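Local atomic coordinates of sefir domain protein (Bacillus cereus F65185, PDB entry 5Y8E), a protein that probably takes part in signalling through a SEFIR domain, a module that engages other SEFIR domains in homotypic protein-protein interactions. Residues 15-18 with 19-23. Sequence-based numbering, arbitrary orientation.
Sequences HKEW and VLDLA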
loop_
_atom_site.group_PDB
_atom_site.type_symbol
_atom_site.label_atom_id
_atom_site.label_comp_id
_atom_site.label_asym_id
_atom_site.label_seq_id
_atom_site.Cartn_x
_atom_site.Cartn_y
_atom_site.Cartn_z
ATOM N N HIS A 15 14.174 4.744 2.663
ATOM C CA HIS A 15 12.834 4.189 2.554
ATOM C C HIS A 15 12.315 4.323 1.123
ATOM O O HIS A 15 11.724 3.384 0.584
ATOM C CB HIS A 15 11.878 4.863 3.532
ATOM C CG HIS A 15 10.492 4.299 3.494
ATOM N ND1 HIS A 15 10.209 2.996 3.847
ATOM C CD2 HIS A 15 9.317 4.857 3.129
ATOM C CE1 HIS A 15 8.912 2.779 3.706
ATOM N NE2 HIS A 15 8.347 3.891 3.273
ATOM N N LYS A 16 12.541 5.485 0.512
ATOM C CA LYS A 16 12.202 5.680 -0.901
ATOM C C LYS A 16 12.869 4.619 -1.780
ATOM O O LYS A 16 12.248 4.095 -2.706
ATOM C CB LYS A 16 12.607 7.080 -1.377
ATOM C CG LYS A 16 11.771 8.212 -0.789
ATOM C CD LYS A 16 12.392 9.578 -1.106
ATOM C CE LYS A 16 12.451 9.837 -2.604
ATOM N NZ LYS A 16 13.244 11.064 -2.918
ATOM N N GLU A 17 14.123 4.290 -1.478
ATOM C CA GLU A 17 14.858 3.292 -2.257
ATOM C C GLU A 17 14.290 1.888 -2.053
ATOM O O GLU A 17 14.217 1.102 -3.000
ATOM C CB GLU A 17 16.365 3.321 -1.941
ATOM C CG GLU A 17 17.177 2.355 -2.822
ATOM C CD GLU A 17 18.658 2.329 -2.501
ATOM O OE1 GLU A 17 19.063 2.891 -1.462
ATOM O OE2 GLU A 17 19.418 1.736 -3.295
ATOM N N TRP A 18 13.892 1.569 -0.825
ATOM C CA TRP A 18 13.267 0.273 -0.560
ATOM C C TRP A 18 11.976 0.117 -1.363
ATOM O O TRP A 18 11.718 -0.938 -1.947
ATOM C CB TRP A 18 13.002 0.097 0.941
ATOM C CG TRP A 18 12.462 -1.261 1.326
ATOM C CD1 TRP A 18 13.183 -2.357 1.718
ATOM C CD2 TRP A 18 11.084 -1.659 1.349
ATOM N NE1 TRP A 18 12.337 -3.404 1.991
ATOM C CE2 TRP A 18 11.043 -3.002 1.774
ATOM C CE3 TRP A 18 9.882 -1.000 1.068
ATOM C CZ2 TRP A 18 9.841 -3.706 1.913
ATOM C CZ3 TRP A 18 8.691 -1.699 1.199
ATOM C CH2 TRP A 18 8.679 -3.037 1.619
ATOM N N VAL A 19 11.164 1.170 -1.397
ATOM C CA VAL A 19 9.917 1.122 -2.149
ATOM C C VAL A 19 10.195 1.016 -3.655
ATOM O O VAL A 19 9.546 0.238 -4.358
ATOM C CB VAL A 19 9.021 2.336 -1.827
ATOM C CG1 VAL A 19 7.804 2.380 -2.754
ATOM C CG2 VAL A 19 8.561 2.283 -0.364
ATOM N N LEU A 20 11.150 1.801 -4.146
ATOM C CA LEU A 20 11.558 1.725 -5.548
ATOM C C LEU A 20 12.058 0.322 -5.921
ATOM O O LEU A 20 11.693 -0.217 -6.975
ATOM C CB LEU A 20 12.630 2.775 -5.855
ATOM C CG LEU A 20 13.146 2.809 -7.296
ATOM C CD1 LEU A 20 12.031 3.196 -8.264
ATOM C CD2 LEU A 20 14.336 3.757 -7.442
ATOM N N ASP A 21 12.885 -0.269 -5.060
ATOM C CA ASP A 21 13.387 -1.623 -5.293
ATOM C C ASP A 21 12.233 -2.623 -5.356
ATOM O O ASP A 21 12.242 -3.544 -6.176
ATOM C CB ASP A 21 14.363 -2.050 -4.182
ATOM C CG ASP A 21 15.704 -1.347 -4.253
ATOM O OD1 ASP A 21 16.022 -0.707 -5.278
ATOM O OD2 ASP A 21 16.459 -1.442 -3.258
ATOM N N LEU A 22 11.243 -2.439 -4.486
ATOM C CA LEU A 22 10.065 -3.314 -4.459
ATOM C C LEU A 22 9.245 -3.167 -5.735
ATOM O O LEU A 22 8.807 -4.159 -6.318
ATOM C CB LEU A 22 9.190 -3.009 -3.242
ATOM C CG LEU A 22 8.012 -3.974 -3.091
ATOM C CD1 LEU A 22 8.540 -5.375 -2.770
ATOM C CD2 LEU A 22 7.060 -3.492 -2.024
ATOM N N ALA A 23 9.059 -1.948 -6.190
ATOM C CA ALA A 23 8.331 -1.697 -7.406
ATOM C C ALA A 23 8.974 -2.396 -8.620
ATOM O O ALA A 23 8.360 -3.029 -9.406
ATOM C CB ALA A 23 8.249 -0.212 -7.644
HETATM O O HOH W 1 18.250 0.713 -5.678
HETATM O O HOH W 2 18.865 -1.408 -2.917
#
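Helix 13-29 is the crossover helix of a beta-alpha-beta unit, joining the parallel strands 3-7 and 33-35 of the SEFIR domain, and it illustrates how an amphipathic helix divides its i to i+4 pairs between core and solvent. Two such pairs, His15 with Val19 and Trp18 with Leu22, serve the inner side, whereas Glu17 and Asp21 line the outer one. Four successive backbone bonds run through the turn, from Val19 N to His15 O at 3.0 Å through to Leu22 N and Trp18 O.

On the buried side, CG2 of Val19 lies over one face of the His15 imidazole in a CH-pi contact, 4.2 Å from the ring centroid and displaced toward the rim. The same methyl meets the Trp18 indole differently: it sits at the ring edge, in plane, 3.8 Å from CE3. One branch of Val19 thus touches both aromatic rings, one over its face and the other at its edge. With CG anti to the backbone N (chi1 -175°), the indole of Trp18 runs alongside Leu22, both side chains pointing the same way, and Leu22 CD2 rests against the six-membered ring, 4.0 Å from CH2. Beyond the helix, His15 and Trp18 pack on Ile64 and Leu105 of strands 60-65 and 100-108, and Trp126 meets the indole edge-to-face.

The outer pair brings like charges together, with Glu17 OE2 and Asp21 OD2 4.3 Å apart and the carboxylate planes turned 63° from each other. A water probably eases the repulsion by donating to both side chains, bridging at 2.8 Å to Glu17 OE2 and 2.7 Å to Asp21 OD1.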